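B-agarase (Saccharophagus degradans, PDB 4BQ2) hydrolyses agarose chains as a family 50 glycoside hydrolase, acting as an exo-beta-agarase of a marine bacterium. Local coordinates at residues 397-400 against 401-405; 424-427 against 428-431. All coordinates share one frame; numbering follows the deposited sequence.

Interaction 1: residues 397-400 against 401-405; sequences DKWR and EVTVD
The carbonyl oxygen of Trp399 takes two hydrogen bonds from Thr403, one turn further along the helix. Thr403 N reaches Trp399 O at 2.8 Å as the regular helical bond, and Thr403 OG1 reaches the same Trp399 O at 2.8 Å from the other face of the carbonyl plane, well above it. With OG1 beside its own backbone N (chi1 -70°), the threonine hydroxyl folds back over the preceding turn. There it also lies over one face of the Trp399 indole, displaced toward the rim, while Trp399 NE1 is hydrogen-bonded to Tyr379 OH, and Thr403 OG1 also to Tyr701 OH.

Lys398 and Glu401 meet at the more exposed side of the turn. A water bridges them, accepting from Lys398 NZ at 2.7 Å and donating to Glu401 OE2 at 2.6 Å; Lys398 NZ and Glu401 OE2 themselves stay 4.4 Å apart, too far for a direct salt bridge. The aliphatic part of Lys398 runs past Val402, Lys398 CE lying 4.0 Å from Val402 CG2. These i to i+3 and i+4 contacts belong to helix 394-410, which packs through Trp399 and Val402 against helix 378-387, while Arg400 and Thr403 rest on the loop at Tyr423.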
loop_
_atom_site.group_PDB
_atom_site.type_symbol
_atom_site.label_atom_id
_atom_site.label_comp_id
_atom_site.label_asym_id
_atom_site.label_seq_id
_atom_site.Cartn_x
_atom_site.Cartn_y
_atom_site.Cartn_z
ATOM N N ASP A 397 -18.424 -18.656 -9.362
ATOM C CA ASP A 397 -19.404 -17.934 -10.142
ATOM C C ASP A 397 -20.376 -17.158 -9.232
ATOM O O ASP A 397 -20.702 -16.009 -9.522
ATOM C CB ASP A 397 -20.173 -18.871 -11.072
ATOM C CG ASP A 397 -19.277 -19.487 -12.129
ATOM O OD1 ASP A 397 -18.222 -18.890 -12.474
ATOM O OD2 ASP A 397 -19.612 -20.579 -12.592
ATOM N N LYS A 398 -20.833 -17.796 -8.144
ATOM C CA LYS A 398 -21.703 -17.106 -7.187
ATOM C C LYS A 398 -20.975 -15.926 -6.531
ATOM O O LYS A 398 -21.555 -14.831 -6.360
ATOM C CB LYS A 398 -22.142 -18.057 -6.070
ATOM C CG LYS A 398 -23.064 -17.376 -5.063
ATOM C CD LYS A 398 -24.434 -17.053 -5.647
ATOM C CE LYS A 398 -25.518 -16.847 -4.567
ATOM N NZ LYS A 398 -26.772 -16.443 -5.267
ATOM N N TRP A 399 -19.701 -16.130 -6.184
ATOM C CA TRP A 399 -18.920 -15.009 -5.620
ATOM C C TRP A 399 -18.898 -13.822 -6.615
ATOM O O TRP A 399 -19.108 -12.678 -6.221
ATOM C CB TRP A 399 -17.497 -15.481 -5.269
ATOM C CG TRP A 399 -16.555 -14.360 -4.864
ATOM C CD1 TRP A 399 -16.605 -13.590 -3.723
ATOM C CD2 TRP A 399 -15.430 -13.915 -5.604
ATOM N NE1 TRP A 399 -15.553 -12.686 -3.721
ATOM C CE2 TRP A 399 -14.823 -12.862 -4.864
ATOM C CE3 TRP A 399 -14.874 -14.287 -6.831
ATOM C CZ2 TRP A 399 -13.684 -12.193 -5.316
ATOM C CZ3 TRP A 399 -13.747 -13.609 -7.298
ATOM C CH2 TRP A 399 -13.159 -12.568 -6.517
ATOM N N ARG A 400 -18.663 -14.107 -7.895
ATOM C CA ARG A 400 -18.607 -13.031 -8.905
ATOM C C ARG A 400 -19.949 -12.292 -9.042
ATOM O O ARG A 400 -19.989 -11.057 -9.118
ATOM C CB ARG A 400 -18.077 -13.554 -10.256
ATOM C CG ARG A 400 -16.653 -14.116 -10.160
ATOM C CD ARG A 400 -16.000 -14.396 -11.513
ATOM N NE ARG A 400 -15.171 -15.599 -11.442
ATOM C CZ ARG A 400 -15.489 -16.761 -12.007
ATOM N NH1 ARG A 400 -16.593 -16.872 -12.735
ATOM N NH2 ARG A 400 -14.691 -17.800 -11.876
ATOM N N GLU A 401 -21.047 -13.049 -9.036
ATOM C CA GLU A 401 -22.380 -12.451 -9.144
ATOM C C GLU A 401 -22.706 -11.599 -7.933
ATOM O O GLU A 401 -23.144 -10.463 -8.080
ATOM C CB GLU A 401 -23.470 -13.516 -9.325
ATOM C CG GLU A 401 -24.852 -12.874 -9.408
ATOM C CD GLU A 401 -25.934 -13.862 -9.779
ATOM O OE1 GLU A 401 -25.842 -14.443 -10.871
ATOM O OE2 GLU A 401 -26.870 -14.033 -8.975
ATOM N N VAL A 402 -22.492 -12.151 -6.731
ATOM C CA VAL A 402 -22.707 -11.398 -5.499
ATOM C C VAL A 402 -21.777 -10.165 -5.440
ATOM O O VAL A 402 -22.178 -9.117 -4.969
ATOM C CB VAL A 402 -22.442 -12.322 -4.257
ATOM C CG1 VAL A 402 -22.367 -11.523 -2.971
ATOM C CG2 VAL A 402 -23.540 -13.393 -4.152
ATOM N N THR A 403 -20.527 -10.302 -5.881
ATOM C CA THR A 403 -19.594 -9.163 -5.879
ATOM C C THR A 403 -20.139 -7.998 -6.739
ATOM O O THR A 403 -20.176 -6.856 -6.304
ATOM C CB THR A 403 -18.200 -9.613 -6.368
ATOM O OG1 THR A 403 -17.637 -10.462 -5.346
ATOM C CG2 THR A 403 -17.263 -8.415 -6.648
ATOM N N VAL A 404 -20.545 -8.296 -7.963
ATOM C CA VAL A 404 -21.150 -7.255 -8.821
ATOM C C VAL A 404 -22.426 -6.689 -8.150
ATOM O O VAL A 404 -22.614 -5.465 -8.071
ATOM C CB VAL A 404 -21.453 -7.780 -10.269
ATOM C CG1 VAL A 404 -22.186 -6.744 -11.087
ATOM C CG2 VAL A 404 -20.168 -8.133 -10.988
ATOM N N ASP A 405 -23.270 -7.565 -7.609
ATOM C CA ASP A 405 -24.500 -7.099 -6.927
ATOM C C ASP A 405 -24.160 -6.186 -5.743
ATOM O O ASP A 405 -24.846 -5.197 -5.519
ATOM C CB ASP A 405 -25.344 -8.283 -6.426
ATOM C CG ASP A 405 -26.104 -8.997 -7.563
ATOM O OD1 ASP A 405 -26.108 -8.511 -8.748
ATOM O OD2 ASP A 405 -26.705 -10.049 -7.275
HETATM O O HOH W 1 -26.402 -14.086 -6.449
#

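Interaction 2: residues 424-427 against 428-431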
loop_
_atom_site.group_PDB
_atom_site.type_symbol
_atom_site.label_atom_id
_atom_site.label_comp_id
_atom_site.label_asym_id
_atom_site.label_seq_id
_atom_site.Cartn_x
_atom_site.Cartn_y
_atom_site.Cartn_z
ATOM N N TYR A 424 -14.652 -9.427 -16.757
ATOM C CA TYR A 424 -14.565 -8.431 -17.856
ATOM C C TYR A 424 -15.753 -8.440 -18.813
ATOM O O TYR A 424 -15.954 -7.460 -19.566
ATOM C CB TYR A 424 -13.283 -8.648 -18.653
ATOM C CG TYR A 424 -12.029 -8.188 -17.944
ATOM C CD1 TYR A 424 -12.056 -7.703 -16.614
ATOM C CD2 TYR A 424 -10.778 -8.328 -18.571
ATOM C CE1 TYR A 424 -10.870 -7.329 -15.976
ATOM C CE2 TYR A 424 -9.621 -7.933 -17.944
ATOM C CZ TYR A 424 -9.666 -7.452 -16.649
ATOM O OH TYR A 424 -8.450 -7.108 -16.069
ATOM N N ASP A 425 -16.528 -9.524 -18.802
ATOM C CA ASP A 425 -17.761 -9.551 -19.585
ATOM C C ASP A 425 -19.033 -9.457 -18.752
ATOM O O ASP A 425 -20.094 -9.855 -19.219
ATOM C CB ASP A 425 -17.812 -10.774 -20.530
ATOM C CG ASP A 425 -17.882 -12.100 -19.784
ATOM O OD1 ASP A 425 -17.634 -12.112 -18.565
ATOM O OD2 ASP A 425 -18.176 -13.135 -20.424
ATOM N N ASN A 426 -18.952 -8.943 -17.529
ATOM C CA ASN A 426 -20.125 -8.939 -16.651
ATOM C C ASN A 426 -21.227 -8.071 -17.223
ATOM O O ASN A 426 -22.385 -8.362 -17.058
ATOM C CB ASN A 426 -19.743 -8.531 -15.227
ATOM C CG ASN A 426 -19.619 -7.038 -15.063
ATOM O OD1 ASN A 426 -20.629 -6.366 -14.894
ATOM N ND2 ASN A 426 -18.396 -6.513 -15.123
ATOM N N ASN A 427 -20.831 -7.022 -17.939
ATOM C CA ASN A 427 -21.750 -6.161 -18.675
ATOM C C ASN A 427 -22.831 -5.514 -17.786
ATOM O O ASN A 427 -23.931 -5.250 -18.236
ATOM C CB ASN A 427 -22.350 -6.901 -19.883
ATOM C CG ASN A 427 -21.302 -7.246 -20.917
ATOM O OD1 ASN A 427 -20.174 -6.734 -20.877
ATOM N ND2 ASN A 427 -21.653 -8.143 -21.849
ATOM N N ARG A 428 -22.486 -5.236 -16.529
ATOM C CA ARG A 428 -23.432 -4.580 -15.599
ATOM C C ARG A 428 -22.723 -3.443 -14.837
ATOM O O ARG A 428 -23.362 -2.515 -14.314
ATOM C CB ARG A 428 -24.015 -5.616 -14.600
ATOM C CG ARG A 428 -24.948 -6.688 -15.205
ATOM C CD ARG A 428 -24.967 -7.951 -14.310
ATOM N NE ARG A 428 -25.590 -7.562 -13.086
ATOM C CZ ARG A 428 -25.432 -8.051 -11.864
ATOM N NH1 ARG A 428 -24.634 -9.082 -11.528
ATOM N NH2 ARG A 428 -26.144 -7.442 -10.957
ATOM N N ILE A 429 -21.401 -3.535 -14.749
ATOM C CA ILE A 429 -20.601 -2.506 -14.067
ATOM C C ILE A 429 -19.245 -2.394 -14.791
ATOM O O ILE A 429 -18.666 -3.417 -15.202
ATOM C CB ILE A 429 -20.407 -2.809 -12.544
ATOM C CG1 ILE A 429 -19.789 -1.580 -11.839
ATOM C CG2 ILE A 429 -19.565 -4.087 -12.335
ATOM C CD1 ILE A 429 -19.676 -1.755 -10.317
ATOM N N PRO A 430 -18.770 -1.153 -15.028
ATOM C CA PRO A 430 -17.496 -0.999 -15.724
ATOM C C PRO A 430 -16.339 -1.524 -14.901
ATOM O O PRO A 430 -16.471 -1.719 -13.681
ATOM C CB PRO A 430 -17.355 0.536 -15.864
ATOM C CG PRO A 430 -18.745 1.048 -15.759
ATOM C CD PRO A 430 -19.384 0.151 -14.732
ATOM N N PHE A 431 -15.194 -1.719 -15.541
ATOM C CA PHE A 431 -14.007 -2.226 -14.826
ATOM C C PHE A 431 -12.741 -1.562 -15.350
ATOM O O PHE A 431 -12.726 -1.025 -16.459
ATOM C CB PHE A 431 -13.862 -3.748 -15.021
ATOM C CG PHE A 431 -13.667 -4.155 -16.459
ATOM C CD1 PHE A 431 -14.769 -4.277 -17.326
ATOM C CD2 PHE A 431 -12.381 -4.412 -16.949
ATOM C CE1 PHE A 431 -14.581 -4.655 -18.667
ATOM C CE2 PHE A 431 -12.190 -4.783 -18.265
ATOM C CZ PHE A 431 -13.287 -4.927 -19.121
#
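Asn426 binds the backbone of the residues that follow it through both ends of its side-chain amide. Its OD1 accepts from Arg428 N at 2.7 Å and from Ile429 N at 2.9 Å. The two donors approach differently: Ile429 N lies in the carbonyl plane on a lone pair, whereas Arg428 N stands 45° out of that plane. On the other side of the amide, Asn426 ND2 donates to Ile429 O at 3.1 Å, nearly within the amide plane, and also to Tyr423 O, which together fix the rotation of the group. CG sits between the backbone N and the carbonyl carbon (chi1 81°), a position that turns the amide inward across the bend.

The OD1 bond to the amide two residues on is that of an Asx turn, and Asn427 rounds the bend with positive phi. The loop then leads into strand 431-435. Beyond the polar part, the rings of Tyr424 and Phe431 form an offset stack, with centroids 4.2 Å apart and planes at 13°. Tyr424 CD1 meets Phe431 CD2 at 3.3 Å, and Tyr424 CA sits over the same phenylalanine face at 4.0 Å from its centroid. Ile477 of helix 460-477 touches both aromatic side chains.

Along the chain the two contacts come in series, neither nested nor crossed. Interaction 1 closes no loop, lying wholly within helix 394-410; after the helix ends, the chain passes Leu415 and Tyr423 and enters interaction 2, which closes the bend that leads into strand 431-435, whose first residue is Phe431. Their centres lie about 12 Å apart, yet they touch directly. Asp405 OD1 forms a salt bridge with Arg428 NH2 at 2.5 Å, and Val404 CG1 packs against Ile429 CG2. The returning loop is thereby fastened to the helix it left, while Phe431 carries the chain on to pair through its backbone with Trp482 and Val484, at the start of strand 483-488.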